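Local coordinates for similar to hydroxylamine oxidoreductase (Kuenenia stuttgartiensis, PDB 6H5L), which probably acts as a multihaem c-type oxidoreductase, a reducing relative of hydroxylamine oxidoreductase that works within a large haem-rich reductase complex of an anammox bacterium, at residues V181-E186 and G444-M449; R400-L405 and Q430-V435; V436-G441 and N458-L463. All coordinates share one frame; numbering follows the deposited sequence.

Contact 1 of 3, residues V181-E186 and G444-M449; sequences VPWYAE and GMFLQM. With HEC (heme c), chain F.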
loop_
_atom_site.group_PDB
_atom_site.type_symbol
_atom_site.label_atom_id
_atom_site.label_comp_id
_atom_site.label_asym_id
_atom_site.label_seq_id
_atom_site.Cartn_x
_atom_site.Cartn_y
_atom_site.Cartn_z
ATOM N N VAL A 181 -4.581 61.819 3.211
ATOM C CA VAL A 181 -5.541 62.561 2.387
ATOM C C VAL A 181 -6.473 63.352 3.296
ATOM O O VAL A 181 -6.841 62.862 4.380
ATOM C CB VAL A 181 -6.319 61.605 1.480
ATOM C CG1 VAL A 181 -5.389 61.011 0.428
ATOM C CG2 VAL A 181 -6.977 60.500 2.294
ATOM N N PRO A 182 -6.869 64.570 2.916
ATOM C CA PRO A 182 -7.618 65.421 3.853
ATOM C C PRO A 182 -9.042 64.964 4.106
ATOM O O PRO A 182 -9.609 65.326 5.144
ATOM C CB PRO A 182 -7.586 66.797 3.174
ATOM C CG PRO A 182 -7.462 66.484 1.720
ATOM C CD PRO A 182 -6.609 65.248 1.635
ATOM N N TRP A 183 -9.642 64.183 3.207
ATOM C CA TRP A 183 -11.028 63.777 3.395
ATOM C C TRP A 183 -11.188 62.642 4.399
ATOM O O TRP A 183 -12.325 62.279 4.720
ATOM C CB TRP A 183 -11.659 63.382 2.056
ATOM C CG TRP A 183 -10.902 62.347 1.281
ATOM C CD1 TRP A 183 -11.012 60.991 1.394
ATOM C CD2 TRP A 183 -9.934 62.585 0.251
ATOM N NE1 TRP A 183 -10.166 60.370 0.506
ATOM C CE2 TRP A 183 -9.492 61.327 -0.207
ATOM C CE3 TRP A 183 -9.393 63.740 -0.323
ATOM C CZ2 TRP A 183 -8.539 61.193 -1.214
ATOM C CZ3 TRP A 183 -8.446 63.604 -1.321
ATOM C CH2 TRP A 183 -8.027 62.340 -1.755
ATOM N N TYR A 184 -10.090 62.079 4.906
ATOM C CA TYR A 184 -10.196 61.119 5.999
ATOM C C TYR A 184 -10.560 61.826 7.299
ATOM O O TYR A 184 -11.529 61.453 7.971
ATOM C CB TYR A 184 -8.882 60.344 6.150
ATOM C CG TYR A 184 -8.941 59.169 7.112
ATOM C CD1 TYR A 184 -8.884 59.365 8.489
ATOM C CD2 TYR A 184 -9.035 57.863 6.643
ATOM C CE1 TYR A 184 -8.935 58.300 9.367
ATOM C CE2 TYR A 184 -9.083 56.790 7.518
ATOM C CZ TYR A 184 -9.032 57.016 8.879
ATOM O OH TYR A 184 -9.079 55.961 9.759
ATOM N N ALA A 185 -9.788 62.852 7.667
ATOM C CA ALA A 185 -10.069 63.595 8.892
ATOM C C ALA A 185 -11.391 64.346 8.798
ATOM O O ALA A 185 -12.108 64.479 9.796
ATOM C CB ALA A 185 -8.927 64.564 9.189
ATOM N N GLU A 186 -11.727 64.848 7.609
ATOM C CA GLU A 186 -12.985 65.566 7.440
ATOM C C GLU A 186 -14.176 64.652 7.693
ATOM O O GLU A 186 -15.143 65.048 8.353
ATOM C CB GLU A 186 -13.057 66.171 6.038
ATOM C CG GLU A 186 -14.278 67.045 5.789
ATOM C CD GLU A 186 -14.292 68.298 6.644
ATOM O OE1 GLU A 186 -15.208 68.445 7.480
ATOM O OE2 GLU A 186 -13.384 69.140 6.482
ATOM N N GLY A 444 -14.828 63.391 -3.575
ATOM C CA GLY A 444 -16.251 63.113 -3.663
ATOM C C GLY A 444 -16.583 61.641 -3.778
ATOM O O GLY A 444 -17.711 61.241 -3.468
ATOM N N MET A 445 -15.623 60.826 -4.222
ATOM C CA MET A 445 -15.800 59.379 -4.212
ATOM C C MET A 445 -15.996 58.852 -2.797
ATOM O O MET A 445 -16.668 57.834 -2.598
ATOM C CB MET A 445 -14.581 58.711 -4.849
ATOM C CG MET A 445 -14.873 57.511 -5.717
ATOM S SD MET A 445 -15.243 57.995 -7.411
ATOM C CE MET A 445 -15.511 56.392 -8.152
ATOM N N PHE A 446 -15.424 59.536 -1.807
ATOM C CA PHE A 446 -15.327 59.045 -0.439
ATOM C C PHE A 446 -16.303 59.722 0.511
ATOM O O PHE A 446 -16.855 59.063 1.399
ATOM C CB PHE A 446 -13.899 59.243 0.092
ATOM C CG PHE A 446 -12.832 58.548 -0.721
ATOM C CD1 PHE A 446 -12.478 59.011 -1.978
ATOM C CD2 PHE A 446 -12.162 57.450 -0.211
ATOM C CE1 PHE A 446 -11.500 58.377 -2.720
ATOM C CE2 PHE A 446 -11.182 56.812 -0.946
ATOM C CZ PHE A 446 -10.849 57.278 -2.201
ATOM N N LEU A 447 -16.531 61.022 0.347
ATOM C CA LEU A 447 -17.303 61.804 1.301
ATOM C C LEU A 447 -18.183 62.797 0.557
ATOM O O LEU A 447 -17.769 63.369 -0.455
ATOM C CB LEU A 447 -16.379 62.546 2.276
ATOM C CG LEU A 447 -17.006 63.545 3.247
ATOM C CD1 LEU A 447 -17.969 62.848 4.193
ATOM C CD2 LEU A 447 -15.924 64.282 4.020
ATOM N N GLN A 448 -19.398 62.992 1.063
ATOM C CA GLN A 448 -20.335 63.965 0.519
ATOM C C GLN A 448 -20.549 65.071 1.542
ATOM O O GLN A 448 -21.061 64.819 2.639
ATOM C CB GLN A 448 -21.668 63.312 0.151
ATOM C CG GLN A 448 -22.713 64.302 -0.339
ATOM C CD GLN A 448 -22.281 65.032 -1.594
ATOM O OE1 GLN A 448 -21.513 64.506 -2.396
ATOM N NE2 GLN A 448 -22.773 66.253 -1.768
ATOM N N MET A 449 -20.155 66.285 1.183
ATOM C CA MET A 449 -20.346 67.459 2.015
ATOM C C MET A 449 -21.555 68.241 1.505
ATOM O O MET A 449 -22.312 67.767 0.651
ATOM C CB MET A 449 -19.062 68.290 2.036
ATOM C CG MET A 449 -17.892 67.567 2.686
ATOM S SD MET A 449 -16.355 68.497 2.603
ATOM C CE MET A 449 -16.163 68.625 0.828
HETATM FE FE HEC F . -6.913 52.695 -0.623
HETATM C CHA HEC F . -5.036 53.204 -3.399
HETATM C CHB HEC F . -6.680 55.880 0.306
HETATM C CHC HEC F . -9.740 52.314 1.425
HETATM C CHD HEC F . -6.797 49.330 -0.988
HETATM N NA HEC F . -6.001 54.255 -1.403
HETATM C C1A HEC F . -5.288 54.293 -2.585
HETATM C C2A HEC F . -4.875 55.672 -2.794
HETATM C C3A HEC F . -5.329 56.401 -1.769
HETATM C C4A HEC F . -6.049 55.526 -0.868
HETATM C CMA HEC F . -5.121 57.920 -1.576
HETATM C CAA HEC F . -4.051 56.229 -3.977
HETATM C CBA HEC F . -2.689 55.549 -4.041
HETATM C CGA HEC F . -1.704 56.328 -3.212
HETATM O O1A HEC F . -1.048 55.699 -2.346
HETATM O O2A HEC F . -1.581 57.566 -3.404
HETATM N NB HEC F . -7.991 53.867 0.707
HETATM C C1B HEC F . -7.779 55.221 0.812
HETATM C C2B HEC F . -8.899 55.811 1.517
HETATM C C3B HEC F . -9.761 54.812 1.834
HETATM C C4B HEC F . -9.190 53.577 1.322
HETATM C CMB HEC F . -8.955 57.333 1.794
HETATM C CAB HEC F . -11.125 54.803 2.584
HETATM C CBB HEC F . -11.434 56.009 3.503
HETATM N NC HEC F . -8.048 51.108 0.132
HETATM C C1C HEC F . -9.207 51.165 0.882
HETATM C C2C HEC F . -9.808 49.841 0.896
HETATM C C3C HEC F . -8.935 48.995 0.321
HETATM C C4C HEC F . -7.850 49.789 -0.227
HETATM C CMC HEC F . -11.040 49.454 1.749
HETATM C CAC HEC F . -9.073 47.460 0.155
HETATM C CBC HEC F . -10.311 47.094 -0.690
HETATM N ND HEC F . -6.050 51.451 -2.003
HETATM C C1D HEC F . -6.113 50.064 -1.935
HETATM C C2D HEC F . -5.344 49.513 -3.028
HETATM C C3D HEC F . -4.785 50.729 -3.790
HETATM C C4D HEC F . -5.281 51.885 -3.077
HETATM C CMD HEC F . -5.139 48.012 -3.332
HETATM C CAD HEC F . -3.891 50.749 -5.050
HETATM C CBD HEC F . -4.491 49.894 -6.162
HETATM C CGD HEC F . -3.581 49.942 -7.358
HETATM O O1D HEC F . -2.654 50.789 -7.356
HETATM O O2D HEC F . -3.783 49.142 -8.308
HETATM O O HOH W 1 -8.417 52.731 -2.103
#
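Trp183 and Phe446 come together over the rim of a heme c and form part of its pocket, in the multihaem cytochrome fold of the hydroxylamine oxidoreductase family. This is the tightly packed half of the contact. The indole places NE1 over one face of the phenyl ring, offset toward its rim and 3.5 Å from Phe446 CG. The two rings meet obliquely, with planes at 39° and the five-membered ring centroid 4.5 Å from that of Phe446. The indole leaves helix 182-189 with CG lodged between backbone N and carbonyl carbon (chi1 54°), which turns the ring toward Phe446. Both rings then reach the porphyrin: Phe446 CE2 lies 3.5 Å from HEC C2B, Trp183 NE1 is equally near the methyl CMB, and HEC CAB meets the phenyl edge in its plane. Val181 adds to this wall, with CB against an indole face and CG1 on the methyl CMA.

Farther from the haem the packing is looser, though still buried. Leu447 and Met449 cross the aliphatic part of Glu186 at about right angles, each by a single branch or atom, while the carboxylate turns to salt bridges with Arg190 and Arg189. Here Leu447 CD2 approaches Glu186 CG to 3.7 Å, and Met449 SD stays 4.1 Å from that same CG.

Contact 2 of 3, residues R400-L405 and Q430-V435; sequences RDPYPL and QGKFPV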
loop_
_atom_site.group_PDB
_atom_site.type_symbol
_atom_site.label_atom_id
_atom_site.label_comp_id
_atom_site.label_asym_id
_atom_site.label_seq_id
_atom_site.Cartn_x
_atom_site.Cartn_y
_atom_site.Cartn_z
ATOM N N ARG A 400 -21.495 76.453 -1.386
ATOM C CA ARG A 400 -21.335 75.055 -1.020
ATOM C C ARG A 400 -20.101 74.928 -0.139
ATOM O O ARG A 400 -19.278 75.844 -0.050
ATOM C CB ARG A 400 -21.234 74.153 -2.257
ATOM C CG ARG A 400 -19.921 74.246 -3.018
ATOM C CD ARG A 400 -19.997 73.439 -4.306
ATOM N NE ARG A 400 -18.681 73.033 -4.789
ATOM C CZ ARG A 400 -18.487 72.206 -5.811
ATOM N NH1 ARG A 400 -19.526 71.698 -6.459
ATOM N NH2 ARG A 400 -17.256 71.885 -6.186
ATOM N N ASP A 401 -19.985 73.775 0.521
ATOM C CA ASP A 401 -18.864 73.542 1.417
ATOM C C ASP A 401 -17.543 73.621 0.653
ATOM O O ASP A 401 -17.483 73.302 -0.539
ATOM C CB ASP A 401 -18.989 72.177 2.093
ATOM C CG ASP A 401 -19.843 72.219 3.342
ATOM O OD1 ASP A 401 -20.320 73.316 3.701
ATOM O OD2 ASP A 401 -20.042 71.152 3.963
ATOM N N PRO A 402 -16.470 74.050 1.314
ATOM C CA PRO A 402 -15.166 74.104 0.639
ATOM C C PRO A 402 -14.564 72.725 0.433
ATOM O O PRO A 402 -15.184 71.711 0.770
ATOM C CB PRO A 402 -14.316 74.950 1.596
ATOM C CG PRO A 402 -14.923 74.703 2.936
ATOM C CD PRO A 402 -16.401 74.563 2.694
ATOM N N TYR A 403 -13.361 72.684 -0.132
ATOM C CA TYR A 403 -12.632 71.431 -0.254
ATOM C C TYR A 403 -12.459 70.809 1.131
ATOM O O TYR A 403 -12.294 71.535 2.118
ATOM C CB TYR A 403 -11.271 71.681 -0.911
ATOM C CG TYR A 403 -10.490 70.435 -1.267
ATOM C CD1 TYR A 403 -10.722 69.761 -2.459
ATOM C CD2 TYR A 403 -9.514 69.939 -0.414
ATOM C CE1 TYR A 403 -10.006 68.623 -2.789
ATOM C CE2 TYR A 403 -8.793 68.802 -0.734
ATOM C CZ TYR A 403 -9.043 68.149 -1.923
ATOM O OH TYR A 403 -8.329 67.017 -2.248
ATOM N N PRO A 404 -12.513 69.481 1.246
ATOM C CA PRO A 404 -12.480 68.851 2.574
ATOM C C PRO A 404 -11.243 69.247 3.371
ATOM O O PRO A 404 -10.111 69.142 2.894
ATOM C CB PRO A 404 -12.495 67.350 2.256
ATOM C CG PRO A 404 -12.124 67.245 0.806
ATOM C CD PRO A 404 -12.668 68.483 0.176
ATOM N N LEU A 405 -11.484 69.727 4.595
ATOM C CA LEU A 405 -10.425 70.094 5.539
ATOM C C LEU A 405 -9.549 71.218 4.990
ATOM O O LEU A 405 -8.321 71.179 5.089
ATOM C CB LEU A 405 -9.578 68.876 5.913
ATOM C CG LEU A 405 -8.925 68.894 7.296
ATOM C CD1 LEU A 405 -9.933 68.526 8.367
ATOM C CD2 LEU A 405 -7.737 67.955 7.334
ATOM N N GLN A 430 -9.588 80.068 0.978
ATOM C CA GLN A 430 -10.025 79.144 2.026
ATOM C C GLN A 430 -10.756 77.938 1.438
ATOM O O GLN A 430 -11.746 77.451 1.988
ATOM C CB GLN A 430 -10.881 79.861 3.073
ATOM C CG GLN A 430 -10.082 80.817 3.950
ATOM C CD GLN A 430 -10.905 81.418 5.072
ATOM O OE1 GLN A 430 -12.098 81.143 5.202
ATOM N NE2 GLN A 430 -10.268 82.245 5.893
ATOM N N GLY A 431 -10.254 77.451 0.303
ATOM C CA GLY A 431 -10.748 76.217 -0.277
ATOM C C GLY A 431 -12.105 76.299 -0.932
ATOM O O GLY A 431 -12.712 75.260 -1.204
ATOM N N LYS A 432 -12.602 77.502 -1.206
ATOM C CA LYS A 432 -13.917 77.669 -1.824
ATOM C C LYS A 432 -13.804 77.660 -3.352
ATOM O O LYS A 432 -14.209 78.591 -4.047
ATOM C CB LYS A 432 -14.577 78.946 -1.317
ATOM C CG LYS A 432 -15.124 78.833 0.096
ATOM C CD LYS A 432 -16.640 78.948 0.101
ATOM C CE LYS A 432 -17.232 78.435 1.403
ATOM N NZ LYS A 432 -18.720 78.495 1.390
ATOM N N PHE A 433 -13.241 76.569 -3.869
ATOM C CA PHE A 433 -13.080 76.374 -5.302
ATOM C C PHE A 433 -13.161 74.887 -5.608
ATOM O O PHE A 433 -12.873 74.063 -4.731
ATOM C CB PHE A 433 -11.747 76.948 -5.810
ATOM C CG PHE A 433 -10.557 76.564 -4.974
ATOM C CD1 PHE A 433 -9.986 75.306 -5.083
ATOM C CD2 PHE A 433 -10.001 77.470 -4.088
ATOM C CE1 PHE A 433 -8.890 74.957 -4.315
ATOM C CE2 PHE A 433 -8.905 77.129 -3.321
ATOM C CZ PHE A 433 -8.349 75.871 -3.434
ATOM N N PRO A 434 -13.551 74.512 -6.823
ATOM C CA PRO A 434 -13.608 73.091 -7.173
ATOM C C PRO A 434 -12.234 72.520 -7.484
ATOM O O PRO A 434 -11.340 73.206 -7.984
ATOM C CB PRO A 434 -14.502 73.066 -8.423
ATOM C CG PRO A 434 -15.131 74.423 -8.500
ATOM C CD PRO A 434 -14.143 75.350 -7.878
ATOM N N VAL A 435 -12.080 71.235 -7.175
ATOM C CA VAL A 435 -10.882 70.470 -7.503
ATOM C C VAL A 435 -11.347 69.228 -8.251
ATOM O O VAL A 435 -12.035 68.376 -7.677
ATOM C CB VAL A 435 -10.071 70.091 -6.258
ATOM C CG1 VAL A 435 -8.817 69.340 -6.659
ATOM C CG2 VAL A 435 -9.719 71.334 -5.452
#
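Tyr403 and Gly431 join two loops through a backbone hydrogen bond, tying the loop between helices 356-389 and 406-412 to the one that follows helix 420-429; the latter is folded into an inverse gamma turn centred on Lys432. The backbone N-H of Tyr403 points almost straight at Gly431 O (2.9 Å, N-H...O angle 163°). That same oxygen also takes a weak bond from Phe433 N, which closes the turn, so it is gripped by two donors. A side chain at Gly431 would point toward Pro402 CB and the Tyr403 backbone N, and its positive phi also suits glycine.

From this anchor the tyrosine side chain runs along the second loop. Its CB passes Gly431 O at 3.9 Å. With CG swung opposite the backbone N (chi1 -172°), the ring is carried toward Val435, where CD1 touches Val435 CG2 at 3.5 Å and CE1 lies 3.8 Å from Val435 CB, the two side chains crossing at a slant. Pro404 CD covers one ring face near its rim, and Tyr443 meets the ring edge-to-face. At the tip, OH is hydrogen-bonded to Leu440 O.

On the other flank, Arg400 NH2 rests 3.7 Å from Pro434 CB, while NH1 of the guanidinium forms a salt bridge with Glu457. Lys432 reaches across to the first loop: its chain bends about the CB-CG bond, its CE passes near Pro402 CD, and its NZ, which also has a weak bond to Ala398 O, donates a hydrogen bond to Arg400 O (3.1 Å) from 37° above that carbonyl plane.

Contact 3 of 3, residues V436-G441 and N458-L463; sequences VGPILG and NMYNRL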
loop_
_atom_site.group_PDB
_atom_site.type_symbol
_atom_site.label_atom_id
_atom_site.label_comp_id
_atom_site.label_asym_id
_atom_site.label_seq_id
_atom_site.Cartn_x
_atom_site.Cartn_y
_atom_site.Cartn_z
ATOM N N VAL A 436 -10.972 69.120 -9.524
ATOM C CA VAL A 436 -11.553 68.142 -10.435
ATOM C C VAL A 436 -10.454 67.287 -11.049
ATOM O O VAL A 436 -9.410 67.800 -11.463
ATOM C CB VAL A 436 -12.375 68.834 -11.542
ATOM C CG1 VAL A 436 -12.898 67.813 -12.538
ATOM C CG2 VAL A 436 -13.516 69.634 -10.939
ATOM N N GLY A 437 -10.684 65.978 -11.095
ATOM C CA GLY A 437 -9.779 65.060 -11.806
ATOM C C GLY A 437 -8.748 64.302 -11.001
ATOM O O GLY A 437 -8.704 64.443 -9.802
ATOM N N PRO A 438 -7.822 63.594 -11.672
ATOM C CA PRO A 438 -6.848 62.746 -11.047
ATOM C C PRO A 438 -6.053 63.255 -9.844
ATOM O O PRO A 438 -5.487 64.282 -9.810
ATOM C CB PRO A 438 -5.880 62.358 -12.164
ATOM C CG PRO A 438 -6.359 63.099 -13.347
ATOM C CD PRO A 438 -7.821 63.313 -13.073
ATOM N N ILE A 439 -6.080 62.346 -8.897
ATOM C CA ILE A 439 -5.571 62.247 -7.512
ATOM C C ILE A 439 -6.342 63.144 -6.560
ATOM O O ILE A 439 -7.159 62.594 -5.878
ATOM C CB ILE A 439 -4.053 62.378 -7.359
ATOM C CG1 ILE A 439 -3.287 61.784 -8.538
ATOM C CG2 ILE A 439 -3.657 61.731 -6.048
ATOM C CD1 ILE A 439 -3.654 60.369 -8.837
ATOM N N LEU A 440 -6.212 64.467 -6.641
ATOM C CA LEU A 440 -6.816 65.210 -5.537
ATOM C C LEU A 440 -8.282 65.571 -5.754
ATOM O O LEU A 440 -8.915 66.076 -4.819
ATOM C CB LEU A 440 -6.008 66.473 -5.246
ATOM C CG LEU A 440 -4.645 66.169 -4.616
ATOM C CD1 LEU A 440 -4.005 67.424 -4.041
ATOM C CD2 LEU A 440 -4.771 65.085 -3.551
ATOM N N GLY A 441 -8.844 65.320 -6.931
ATOM C CA GLY A 441 -10.257 65.573 -7.134
ATOM C C GLY A 441 -11.174 64.439 -6.748
ATOM O O GLY A 441 -12.392 64.550 -6.911
ATOM N N ASN A 458 -19.091 63.702 -9.582
ATOM C CA ASN A 458 -18.982 62.299 -9.212
ATOM C C ASN A 458 -19.257 61.362 -10.378
ATOM O O ASN A 458 -18.788 60.221 -10.358
ATOM C CB ASN A 458 -19.934 61.984 -8.061
ATOM C CG ASN A 458 -19.242 62.013 -6.709
ATOM O OD1 ASN A 458 -18.108 62.479 -6.595
ATOM N ND2 ASN A 458 -19.917 61.511 -5.681
ATOM N N MET A 459 -20.004 61.809 -11.388
ATOM C CA MET A 459 -20.087 61.040 -12.624
ATOM C C MET A 459 -18.708 60.885 -13.245
ATOM O O MET A 459 -18.294 59.776 -13.599
ATOM C CB MET A 459 -21.035 61.715 -13.615
ATOM C CG MET A 459 -22.471 61.841 -13.159
ATOM S SD MET A 459 -23.468 62.805 -14.318
ATOM C CE MET A 459 -25.025 62.886 -13.436
ATOM N N TYR A 460 -17.984 61.998 -13.388
ATOM C CA TYR A 460 -16.625 61.932 -13.913
ATOM C C TYR A 460 -15.712 61.143 -12.984
ATOM O O TYR A 460 -14.854 60.382 -13.445
ATOM C CB TYR A 460 -16.076 63.341 -14.135
ATOM C CG TYR A 460 -14.614 63.362 -14.514
ATOM C CD1 TYR A 460 -14.150 62.633 -15.600
ATOM C CD2 TYR A 460 -13.698 64.114 -13.790
ATOM C CE1 TYR A 460 -12.814 62.645 -15.951
ATOM C CE2 TYR A 460 -12.361 64.135 -14.136
ATOM C CZ TYR A 460 -11.924 63.398 -15.217
ATOM O OH TYR A 460 -10.593 63.415 -15.566
ATOM N N ASN A 461 -15.884 61.313 -11.670
ATOM C CA ASN A 461 -15.084 60.557 -10.712
ATOM C C ASN A 461 -15.248 59.056 -10.923
ATOM O O ASN A 461 -14.267 58.305 -10.913
ATOM C CB ASN A 461 -15.466 60.945 -9.284
ATOM C CG ASN A 461 -14.840 62.253 -8.848
ATOM O OD1 ASN A 461 -13.840 62.694 -9.413
ATOM N ND2 ASN A 461 -15.422 62.878 -7.830
ATOM N N ARG A 462 -16.486 58.599 -11.119
ATOM C CA ARG A 462 -16.704 57.185 -11.402
ATOM C C ARG A 462 -16.118 56.784 -12.749
ATOM O O ARG A 462 -15.768 55.614 -12.946
ATOM C CB ARG A 462 -18.195 56.857 -11.346
ATOM C CG ARG A 462 -18.762 56.777 -9.934
ATOM C CD ARG A 462 -20.217 56.336 -9.938
ATOM N NE ARG A 462 -21.085 57.330 -10.558
ATOM C CZ ARG A 462 -21.618 58.360 -9.909
ATOM N NH1 ARG A 462 -21.369 58.531 -8.618
ATOM N NH2 ARG A 462 -22.400 59.218 -10.550
ATOM N N LEU A 463 -16.001 57.730 -13.682
ATOM C CA LEU A 463 -15.418 57.415 -14.982
ATOM C C LEU A 463 -13.933 57.094 -14.853
ATOM O O LEU A 463 -13.467 56.064 -15.357
ATOM C CB LEU A 463 -15.645 58.577 -15.953
ATOM C CG LEU A 463 -15.401 58.357 -17.451
ATOM C CD1 LEU A 463 -16.208 59.352 -18.267
ATOM C CD2 LEU A 463 -13.926 58.470 -17.813
HETATM O O HOH W 2 -13.197 65.047 -10.342
#
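The Tyr460 ring turns its edge to Gly437: CE2 approaches Gly437 CA at 3.6 Å, and Gly437 N also lies in the ring plane beyond that edge. Val436 CG1 comes in obliquely, 4.0 Å from Tyr460 CD2, and the ring of Trp464 meets the tyrosine at about 45°. With CG trans to the backbone N (chi1 173°), the phenol extends from the helix toward the loop, so that its OH passes Pro438 CD at 3.7 Å and is hydrogen-bonded to Gln381. A second flat group, the Arg462 guanidinium, carries Asn458 O over the centre of one face, on the helix itself.

Beside the tyrosine, the polar link is made through water. Water 2 accepts from Gly437 N at 2.8 Å and donates to Asn461 OD1 at 2.6 Å, joining loop backbone to helix side chain. OD1 also receives the indole N-H of Trp464. On the other side of the amide, ND2 donates to Asn458 OD1 (3.0 Å, 156°), with the partner close to the amide plane, and these bonds fix the rotation of the group. A leucine at Asn461 would probably leave the bridging water and the Trp464 indole without their acceptor and the Asn458 amide oxygen without its donor.

At Gly437 a CB would be pressed against the carbonyl O of Val436 and against Pro438 CD, so the absence of a side chain matters there. A water thus bridges the loop 436-441 to helix 455-476, in the helical C-terminal part of this multihaem cytochrome.

Overall arrangement
From the N terminus, the chain leaves helix 182-189 and returns to it more than 250 residues later, where contact 1 closes the longest loop. Contact 2 falls wholly within that loop, joining the loops that flank helices 406-412, 415-418 and 420-429. Its second segment runs directly into residues 436-441, the start of contact 3, which closes on helix 455-476; contacts 2 and 3 thus follow in series, while contacts 1 and 3 cross. Direct contacts unite all three: Glu186 with Leu405, Tyr403 with Leu440, and Gly444 with Asn458. Together they tie a haem-pocket helix to helix 455-476, and contacts 1 and 3 also touch the second subunit.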